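Type II secretion ATPase XpsE (Xanthomonas campestris, PDB 2D28) is an ATPase of the bacterial type II secretion machinery, modelled here through its N-terminal domain, which includes an MshEN-family domain. Local coordinates at residues G63-D68 against L131-L136; Q93-P98 against E139-I144; G104-W109 against L124-P129. The protein carries 1 engineered substitution. All coordinates share one frame; numbering follows the deposited sequence.

Interaction 1 of 3, residues G63-D68 against L131-L136; sequences GLPLVD and LLHVGL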
loop_
_atom_site.group_PDB
_atom_site.type_symbol
_atom_site.label_atom_id
_atom_site.label_comp_id
_atom_site.label_asym_id
_atom_site.label_seq_id
_atom_site.Cartn_x
_atom_site.Cartn_y
_atom_site.Cartn_z
ATOM N N GLY A 63 5.553 5.459 -9.810
ATOM C CA GLY A 63 5.372 4.953 -11.155
ATOM C C GLY A 63 4.710 3.595 -11.221
ATOM O O GLY A 63 4.919 2.845 -12.142
ATOM N N LEU A 64 3.892 3.271 -10.213
ATOM C CA LEU A 64 3.329 1.949 -10.105
ATOM C C LEU A 64 1.895 2.001 -10.592
ATOM O O LEU A 64 1.203 3.026 -10.436
ATOM C CB LEU A 64 3.313 1.494 -8.627
ATOM C CG LEU A 64 4.672 1.083 -8.028
ATOM C CD1 LEU A 64 4.551 0.987 -6.542
ATOM C CD2 LEU A 64 5.275 -0.156 -8.644
ATOM N N PRO A 65 1.422 0.870 -11.078
ATOM C CA PRO A 65 0.030 0.764 -11.507
ATOM C C PRO A 65 -0.933 0.766 -10.326
ATOM O O PRO A 65 -0.608 0.362 -9.234
ATOM C CB PRO A 65 -0.008 -0.579 -12.229
ATOM C CG PRO A 65 1.022 -1.404 -11.458
ATOM C CD PRO A 65 2.128 -0.415 -11.230
ATOM N N LEU A 66 -2.142 1.197 -10.611
ATOM C CA LEU A 66 -3.245 1.242 -9.688
ATOM C C LEU A 66 -4.235 0.133 -10.091
ATOM O O LEU A 66 -4.480 -0.075 -11.276
ATOM C CB LEU A 66 -3.959 2.592 -9.743
ATOM C CG LEU A 66 -3.219 3.791 -9.195
ATOM C CD1 LEU A 66 -3.704 5.089 -9.802
ATOM C CD2 LEU A 66 -3.361 3.844 -7.718
ATOM N N VAL A 67 -4.728 -0.617 -9.090
ATOM C CA VAL A 67 -5.634 -1.734 -9.312
ATOM C C VAL A 67 -6.815 -1.533 -8.371
ATOM O O VAL A 67 -6.677 -1.066 -7.233
ATOM C CB VAL A 67 -4.956 -3.101 -9.098
ATOM C CG1 VAL A 67 -5.986 -4.236 -8.828
ATOM C CG2 VAL A 67 -4.044 -3.437 -10.229
ATOM N N ASP A 68 -8.002 -1.836 -8.874
ATOM C CA ASP A 68 -9.191 -1.677 -8.074
ATOM C C ASP A 68 -9.945 -2.960 -7.981
ATOM O O ASP A 68 -9.645 -3.912 -8.690
ATOM C CB ASP A 68 -10.048 -0.533 -8.564
ATOM C CG ASP A 68 -10.578 -0.740 -9.956
ATOM O OD1 ASP A 68 -11.371 -1.652 -10.195
ATOM O OD2 ASP A 68 -10.186 -0.059 -10.876
ATOM N N LEU A 131 5.586 -8.063 -8.185
ATOM C CA LEU A 131 5.105 -6.960 -9.004
ATOM C C LEU A 131 4.081 -6.227 -8.146
ATOM O O LEU A 131 3.092 -6.789 -7.745
ATOM C CB LEU A 131 4.471 -7.467 -10.306
ATOM C CG LEU A 131 4.278 -6.513 -11.488
ATOM C CD1 LEU A 131 5.604 -5.998 -12.043
ATOM C CD2 LEU A 131 3.510 -7.229 -12.568
ATOM N N LEU A 132 4.376 -4.968 -7.824
ATOM C CA LEU A 132 3.569 -4.186 -6.938
ATOM C C LEU A 132 2.447 -3.457 -7.662
ATOM O O LEU A 132 2.651 -2.870 -8.694
ATOM C CB LEU A 132 4.412 -3.165 -6.187
ATOM C CG LEU A 132 5.493 -3.788 -5.263
ATOM C CD1 LEU A 132 6.320 -2.656 -4.637
ATOM C CD2 LEU A 132 4.801 -4.714 -4.266
ATOM N N HIS A 133 1.242 -3.516 -7.086
ATOM C CA HIS A 133 0.088 -2.792 -7.596
ATOM C C HIS A 133 -0.564 -2.037 -6.460
ATOM O O HIS A 133 -0.848 -2.633 -5.388
ATOM C CB HIS A 133 -0.923 -3.793 -8.133
ATOM C CG HIS A 133 -0.393 -4.705 -9.201
ATOM N ND1 HIS A 133 -0.095 -6.022 -8.977
ATOM C CD2 HIS A 133 -0.243 -4.522 -10.526
ATOM C CE1 HIS A 133 0.333 -6.575 -10.108
ATOM N NE2 HIS A 133 0.297 -5.663 -11.051
ATOM N N VAL A 134 -0.752 -0.743 -6.620
ATOM C CA VAL A 134 -1.272 0.076 -5.528
ATOM C C VAL A 134 -2.821 -0.077 -5.506
ATOM O O VAL A 134 -3.518 -0.082 -6.550
ATOM C CB VAL A 134 -0.876 1.569 -5.675
ATOM C CG1 VAL A 134 -1.344 2.428 -4.473
ATOM C CG2 VAL A 134 0.655 1.729 -6.010
ATOM N N GLY A 135 -3.338 -0.232 -4.324
ATOM C CA GLY A 135 -4.780 -0.306 -4.083
ATOM C C GLY A 135 -5.177 0.514 -2.865
ATOM O O GLY A 135 -4.376 0.853 -1.975
ATOM N N LEU A 136 -6.432 0.941 -2.880
ATOM C CA LEU A 136 -7.006 1.698 -1.808
ATOM C C LEU A 136 -7.068 0.695 -0.581
ATOM O O LEU A 136 -7.342 -0.534 -0.711
ATOM C CB LEU A 136 -8.412 2.244 -2.156
ATOM C CG LEU A 136 -8.523 3.610 -2.873
ATOM C CD1 LEU A 136 -8.007 3.524 -4.306
ATOM C CD2 LEU A 136 -10.032 3.991 -2.855
HETATM O O HOH W 1 -7.907 0.214 -5.373
#
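An isolated parallel beta bridge, L66 opposite V134, lets the extended loop after helix 51-62 run alongside the outermost strand 130-134 in the MshEN domain. V134 supplies both backbone bonds. Its N donates to P65 O at 2.8 Å, and its O accepts from V67 N at 2.9 Å, each with an angle of 165° at the hydrogen. One residue of the strand thus grips the loop on either side of L66, whose CA also leans over V134 O in a CA-H...O contact. Beyond the bridge a water links V67 O, 2.6 Å away, with L136 N, from which it accepts; W109 NE1 also donates to V67 O.

The side chains divide between the two faces of the bridge. With CG1 of V134 anti to its backbone N (chi1 -176°), CG2 is left pointing at L64, where it meets CB at 3.7 Å, the two side chains crossing at about a right angle. L66 lies beside V134, pointing the same way, and its CD2 reaches V134 CB at 3.9 Å. L64 CD2 extends further along the strand to L132 CB. On the other face H133 is flanked by two loop residues that approach its ring obliquely: P65 brings CG to within 3.5 Å of H133 CD2, while V67 places CG2 3.8 Å from H133 CB.

Interaction 2 of 3, residues Q93-P98 against E139-I144; sequences QFHLCP and EIDDLI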
loop_
_atom_site.group_PDB
_atom_site.type_symbol
_atom_site.label_atom_id
_atom_site.label_comp_id
_atom_site.label_asym_id
_atom_site.label_seq_id
_atom_site.Cartn_x
_atom_site.Cartn_y
_atom_site.Cartn_z
ATOM N N GLN A 93 -2.202 -6.660 9.011
ATOM C CA GLN A 93 -1.402 -5.626 9.611
ATOM C C GLN A 93 -0.769 -4.708 8.581
ATOM O O GLN A 93 -0.661 -3.493 8.807
ATOM C CB GLN A 93 -0.233 -6.253 10.433
ATOM C CG GLN A 93 0.638 -5.242 10.998
ATOM C CD GLN A 93 1.997 -5.770 11.499
ATOM O OE1 GLN A 93 2.181 -6.975 11.667
ATOM N NE2 GLN A 93 2.921 -4.869 11.741
ATOM N N PHE A 94 -0.265 -5.281 7.491
ATOM C CA PHE A 94 0.484 -4.443 6.514
ATOM C C PHE A 94 -0.408 -3.894 5.378
ATOM O O PHE A 94 0.072 -3.035 4.534
ATOM C CB PHE A 94 1.677 -5.246 6.001
ATOM C CG PHE A 94 2.791 -5.352 7.033
ATOM C CD1 PHE A 94 3.659 -4.252 7.279
ATOM C CD2 PHE A 94 2.896 -6.466 7.813
ATOM C CE1 PHE A 94 4.650 -4.362 8.260
ATOM C CE2 PHE A 94 3.871 -6.541 8.847
ATOM C CZ PHE A 94 4.749 -5.488 9.037
ATOM N N HIS A 95 -1.649 -4.410 5.317
ATOM C CA HIS A 95 -2.665 -4.051 4.303
ATOM C C HIS A 95 -2.112 -4.319 2.931
ATOM O O HIS A 95 -1.911 -3.401 2.113
ATOM C CB HIS A 95 -3.089 -2.577 4.397
ATOM C CG HIS A 95 -3.553 -2.168 5.760
ATOM N ND1 HIS A 95 -4.841 -2.385 6.212
ATOM C CD2 HIS A 95 -2.845 -1.718 6.826
ATOM C CE1 HIS A 95 -4.919 -1.991 7.485
ATOM N NE2 HIS A 95 -3.723 -1.576 7.870
ATOM N N LEU A 96 -1.765 -5.572 2.661
ATOM C CA LEU A 96 -1.302 -5.922 1.324
ATOM C C LEU A 96 -1.758 -7.393 1.131
ATOM O O LEU A 96 -2.123 -8.073 2.101
ATOM C CB LEU A 96 0.200 -5.827 1.259
ATOM C CG LEU A 96 1.064 -6.402 2.365
ATOM C CD1 LEU A 96 1.261 -7.891 2.190
ATOM C CD2 LEU A 96 2.460 -5.764 2.364
ATOM N N CYS A 97 -1.799 -7.843 -0.092
ATOM C CA CYS A 97 -2.467 -9.097 -0.455
ATOM C C CYS A 97 -1.948 -9.692 -1.769
ATOM O O CYS A 97 -1.979 -9.023 -2.780
ATOM C CB CYS A 97 -3.977 -8.856 -0.585
ATOM S SG CYS A 97 -4.873 -10.479 -0.642
ATOM N N PRO A 98 -1.429 -10.915 -1.777
ATOM C CA PRO A 98 -1.067 -11.533 -3.026
ATOM C C PRO A 98 -2.343 -11.765 -3.861
ATOM O O PRO A 98 -3.361 -12.300 -3.327
ATOM C CB PRO A 98 -0.442 -12.846 -2.586
ATOM C CG PRO A 98 -0.041 -12.589 -1.205
ATOM C CD PRO A 98 -1.169 -11.805 -0.629
ATOM N N GLU A 139 -10.119 -1.315 0.209
ATOM C CA GLU A 139 -10.393 -2.303 -0.828
ATOM C C GLU A 139 -9.536 -3.558 -0.662
ATOM O O GLU A 139 -9.998 -4.677 -0.897
ATOM C CB GLU A 139 -10.200 -1.709 -2.228
ATOM C CG GLU A 139 -11.228 -0.624 -2.503
ATOM C CD GLU A 139 -11.089 0.023 -3.880
ATOM O OE1 GLU A 139 -10.432 -0.533 -4.747
ATOM O OE2 GLU A 139 -11.690 1.086 -4.030
ATOM N N ILE A 140 -8.267 -3.356 -0.344
ATOM C CA ILE A 140 -7.351 -4.451 -0.001
ATOM C C ILE A 140 -7.868 -5.193 1.241
ATOM O O ILE A 140 -7.920 -6.435 1.250
ATOM C CB ILE A 140 -5.924 -3.908 0.238
ATOM C CG1 ILE A 140 -5.374 -3.340 -1.054
ATOM C CG2 ILE A 140 -5.012 -5.005 0.789
ATOM C CD1 ILE A 140 -4.044 -2.692 -0.947
ATOM N N ASP A 141 -8.229 -4.450 2.286
ATOM C CA ASP A 141 -8.746 -5.106 3.510
ATOM C C ASP A 141 -9.964 -5.981 3.237
ATOM O O ASP A 141 -10.032 -7.099 3.704
ATOM C CB ASP A 141 -9.120 -4.064 4.522
ATOM C CG ASP A 141 -7.921 -3.359 5.048
ATOM O OD1 ASP A 141 -6.751 -3.816 4.882
ATOM O OD2 ASP A 141 -8.071 -2.304 5.622
ATOM N N ASP A 142 -10.858 -5.465 2.396
ATOM C CA ASP A 142 -12.090 -6.144 2.026
ATOM C C ASP A 142 -11.779 -7.428 1.286
ATOM O O ASP A 142 -12.309 -8.494 1.596
ATOM C CB ASP A 142 -12.935 -5.230 1.128
ATOM C CG ASP A 142 -13.691 -4.163 1.891
ATOM O OD1 ASP A 142 -13.673 -4.081 3.129
ATOM O OD2 ASP A 142 -14.307 -3.304 1.292
ATOM N N LEU A 143 -10.851 -7.376 0.332
ATOM C CA LEU A 143 -10.463 -8.558 -0.422
ATOM C C LEU A 143 -9.811 -9.587 0.503
ATOM O O LEU A 143 -10.076 -10.825 0.380
ATOM C CB LEU A 143 -9.459 -8.247 -1.545
ATOM C CG LEU A 143 -9.073 -9.465 -2.377
ATOM C CD1 LEU A 143 -10.169 -9.720 -3.353
ATOM C CD2 LEU A 143 -7.780 -9.243 -3.071
ATOM N N ILE A 144 -8.931 -9.132 1.407
ATOM C CA ILE A 144 -8.262 -10.081 2.311
ATOM C C ILE A 144 -9.361 -10.884 3.041
ATOM O O ILE A 144 -9.261 -12.105 3.061
ATOM C CB ILE A 144 -7.359 -9.415 3.322
ATOM C CG1 ILE A 144 -6.110 -8.805 2.628
ATOM C CG2 ILE A 144 -6.927 -10.449 4.445
ATOM C CD1 ILE A 144 -5.423 -7.710 3.433
#
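H95 and D141 make the one polar link here, between the turn leading into strand 96-102 and helix 137-147. H95 ND1 donates to D141 OD1 over 2.7 Å, nearly straight at 166°. The acceptor lies close to the imidazole plane and uses its syn lone pair, on the side of the other oxygen. The carboxylate is nevertheless twisted by 46° from the ring, so the two flat groups do not share a plane. H95 follows directly on helix 88-94, and its ring is carried to the aspartate with CG beside the backbone N. A neighbouring carboxylate would probably polarise the imidazole and help fix its rotation.

The rest is van der Waals packing by buried side chains, partly against backbone. I140 lays its CG2 branch against the backbone where H95 joins L96, 3.7 Å from H95 C. C97 points toward the helix: its CB meets I144 CG1 at 3.9 Å, and SG touches L143 CD2 at 4.0 Å. I144 CD1 comes up to L96 O at 3.6 Å. The side chain of L96 points away, onto helices 88-94 and 116-126.

The axes of strand 96-98 and helix 139-144 approach to 8.1 Å, their N-to-C directions 48° apart, with W109 of the next strand also meeting I140 and L143. This is the helix-on-sheet packing of a layered alpha/beta fold, with helices covering both faces.

Interaction 3 of 3, residues G104-W109 against L124-P129; sequences GRLDLW and LATGLP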
loop_
_atom_site.group_PDB
_atom_site.type_symbol
_atom_site.label_atom_id
_atom_site.label_comp_id
_atom_site.label_asym_id
_atom_site.label_seq_id
_atom_site.Cartn_x
_atom_site.Cartn_y
_atom_site.Cartn_z
ATOM N N GLY A 104 6.523 -15.602 -13.540
ATOM C CA GLY A 104 7.475 -15.764 -12.492
ATOM C C GLY A 104 7.520 -14.672 -11.431
ATOM O O GLY A 104 8.439 -14.645 -10.580
ATOM N N ARG A 105 6.534 -13.790 -11.459
ATOM C CA ARG A 105 6.350 -12.800 -10.410
ATOM C C ARG A 105 5.016 -12.888 -9.663
ATOM O O ARG A 105 3.945 -13.145 -10.217
ATOM C CB ARG A 105 6.524 -11.402 -10.978
ATOM C CG ARG A 105 7.810 -11.233 -11.778
ATOM C CD ARG A 105 8.037 -9.811 -12.332
ATOM N NE ARG A 105 8.393 -8.825 -11.328
ATOM C CZ ARG A 105 8.949 -7.639 -11.605
ATOM N NH1 ARG A 105 9.160 -7.313 -12.836
ATOM N NH2 ARG A 105 9.316 -6.799 -10.638
ATOM N N LEU A 106 5.088 -12.597 -8.390
ATOM C CA LEU A 106 3.926 -12.497 -7.527
ATOM C C LEU A 106 3.316 -11.114 -7.599
ATOM O O LEU A 106 3.965 -10.116 -7.223
ATOM C CB LEU A 106 4.350 -12.848 -6.076
ATOM C CG LEU A 106 3.184 -12.965 -5.106
ATOM C CD1 LEU A 106 2.415 -14.321 -5.387
ATOM C CD2 LEU A 106 3.754 -12.919 -3.702
ATOM N N ASP A 107 2.048 -11.041 -8.040
ATOM C CA ASP A 107 1.314 -9.826 -8.040
ATOM C C ASP A 107 0.877 -9.506 -6.606
ATOM O O ASP A 107 0.167 -10.310 -5.972
ATOM C CB ASP A 107 0.129 -9.832 -8.960
ATOM C CG ASP A 107 0.496 -9.968 -10.403
ATOM O OD1 ASP A 107 1.292 -9.155 -10.934
ATOM O OD2 ASP A 107 0.050 -10.889 -11.104
ATOM N N LEU A 108 1.316 -8.361 -6.092
ATOM C CA LEU A 108 0.972 -7.952 -4.737
ATOM C C LEU A 108 0.281 -6.626 -4.760
ATOM O O LEU A 108 0.861 -5.597 -5.144
ATOM C CB LEU A 108 2.243 -7.884 -3.889
ATOM C CG LEU A 108 2.047 -7.639 -2.399
ATOM C CD1 LEU A 108 1.592 -8.951 -1.808
ATOM C CD2 LEU A 108 3.293 -7.115 -1.648
ATOM N N TRP A 109 -0.942 -6.632 -4.276
ATOM C CA TRP A 109 -1.720 -5.445 -4.083
ATOM C C TRP A 109 -1.305 -4.802 -2.752
ATOM O O TRP A 109 -1.388 -5.461 -1.680
ATOM C CB TRP A 109 -3.180 -5.873 -4.052
ATOM C CG TRP A 109 -4.182 -4.909 -4.490
ATOM C CD1 TRP A 109 -3.960 -3.704 -5.161
ATOM C CD2 TRP A 109 -5.604 -4.989 -4.310
ATOM N NE1 TRP A 109 -5.151 -3.086 -5.399
ATOM C CE2 TRP A 109 -6.168 -3.847 -4.886
ATOM C CE3 TRP A 109 -6.451 -5.871 -3.633
ATOM C CZ2 TRP A 109 -7.539 -3.588 -4.854
ATOM C CZ3 TRP A 109 -7.816 -5.619 -3.638
ATOM C CH2 TRP A 109 -8.334 -4.473 -4.217
ATOM N N LEU A 124 11.449 -11.497 1.360
ATOM C CA LEU A 124 12.222 -12.515 2.099
ATOM C C LEU A 124 11.346 -13.722 2.471
ATOM O O LEU A 124 11.771 -14.897 2.337
ATOM C CB LEU A 124 12.819 -11.937 3.383
ATOM C CG LEU A 124 13.706 -12.924 4.210
ATOM C CD1 LEU A 124 14.959 -13.409 3.362
ATOM C CD2 LEU A 124 14.234 -12.263 5.488
ATOM N N ALA A 125 10.125 -13.443 2.914
ATOM C CA ALA A 125 9.244 -14.518 3.397
ATOM C C ALA A 125 8.755 -15.390 2.254
ATOM O O ALA A 125 8.620 -16.626 2.431
ATOM C CB ALA A 125 8.066 -13.975 4.186
ATOM N N THR A 126 8.485 -14.795 1.081
ATOM C CA THR A 126 7.910 -15.593 -0.020
ATOM C C THR A 126 9.000 -16.195 -0.854
ATOM O O THR A 126 8.823 -17.248 -1.484
ATOM C CB THR A 126 6.986 -14.753 -0.960
ATOM O OG1 THR A 126 7.729 -13.608 -1.458
ATOM C CG2 THR A 126 5.764 -14.158 -0.207
ATOM N N GLY A 127 10.139 -15.538 -0.873
ATOM C CA GLY A 127 11.191 -15.878 -1.806
ATOM C C GLY A 127 10.836 -15.670 -3.273
ATOM O O GLY A 127 11.523 -16.205 -4.129
ATOM N N LEU A 128 9.814 -14.868 -3.556
ATOM C CA LEU A 128 9.334 -14.616 -4.934
ATOM C C LEU A 128 9.607 -13.203 -5.360
ATOM O O LEU A 128 9.557 -12.266 -4.543
ATOM C CB LEU A 128 7.821 -14.865 -5.073
ATOM C CG LEU A 128 7.451 -16.354 -4.933
ATOM C CD1 LEU A 128 5.970 -16.552 -4.841
ATOM C CD2 LEU A 128 8.010 -17.260 -6.087
ATOM N N PRO A 129 9.899 -13.011 -6.642
ATOM C CA PRO A 129 9.975 -11.642 -7.156
ATOM C C PRO A 129 8.555 -11.058 -7.209
ATOM O O PRO A 129 7.605 -11.780 -7.466
ATOM C CB PRO A 129 10.659 -11.773 -8.500
ATOM C CG PRO A 129 10.657 -13.209 -8.890
ATOM C CD PRO A 129 10.273 -14.031 -7.643
#
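This is a partly buried strand-to-turn contact where helix 116-126 of a beta-alpha-beta unit hands over to strand 130-134, beside the start of strand 105-110. L106 and P129 hold it together. L106 N donates to P129 O at 2.8 Å, with 167° at the hydrogen, and R105 CA approaches the same oxygen at 3.4 Å in a CA-H...O contact. P129 also fits tightly against the turn before the strand: its ring puts CG only 3.1 Å from G104 O.

The side chain of L106 points across to the helix end. A chi1 of -172° swings its CG away from its own N, so that the isobutyl group extends toward T126, and CD2 comes to 4.2 Å from T126 CG2. Nearer the backbone, L106 CB packs against L128 CB at 4.1 Å. The two leucines therefore meet at their roots, while the outer part of L106 reaches the threonine methyl. A cacodylate ion, probably from the crystallisation liquor, lies about 3 Å from the L106 side chain.

T126 shapes the turn that delivers L128 and P129. Its OG1 accepts from L128 N at 3.2 Å, an ST turn, and is also hydrogen-bonded to V122 O within the helix. G127, with positive phi, takes the chain out of helical geometry between them. R105 adds a bond just beyond the contact, from NH2 to L130 O.

The bond from L106 to P129 is followed by backbone bonds of L131 with L106 and with L108, so the turn leads straight into parallel pairing. This is the return of a beta-alpha-beta crossover: two neighbouring parallel strands, 105-110 and 130-134, joined through helix 116-126 on one face of the sheet.

Overall arrangement
All three contacts meet on one three-stranded mixed sheet, their centres 12 to 15 Å apart. The middle strand, 105-110, connects them. Its L106 O probably accepts from L131 N at 2.8 Å, carrying the pairing begun in interaction 3 into the strand used by interaction 1, and L108 O probably does the same for H133 N at 2.9 Å. On its other side W109 O probably accepts from C97 N at 2.9 Å, tying in interaction 2. Interactions 1 and 2 also touch directly: G135 O and I140 CD1 pack 3.7 Å apart, as do D68 CA and E139 OE1, where strand 130-134 gives way to helix 137-147.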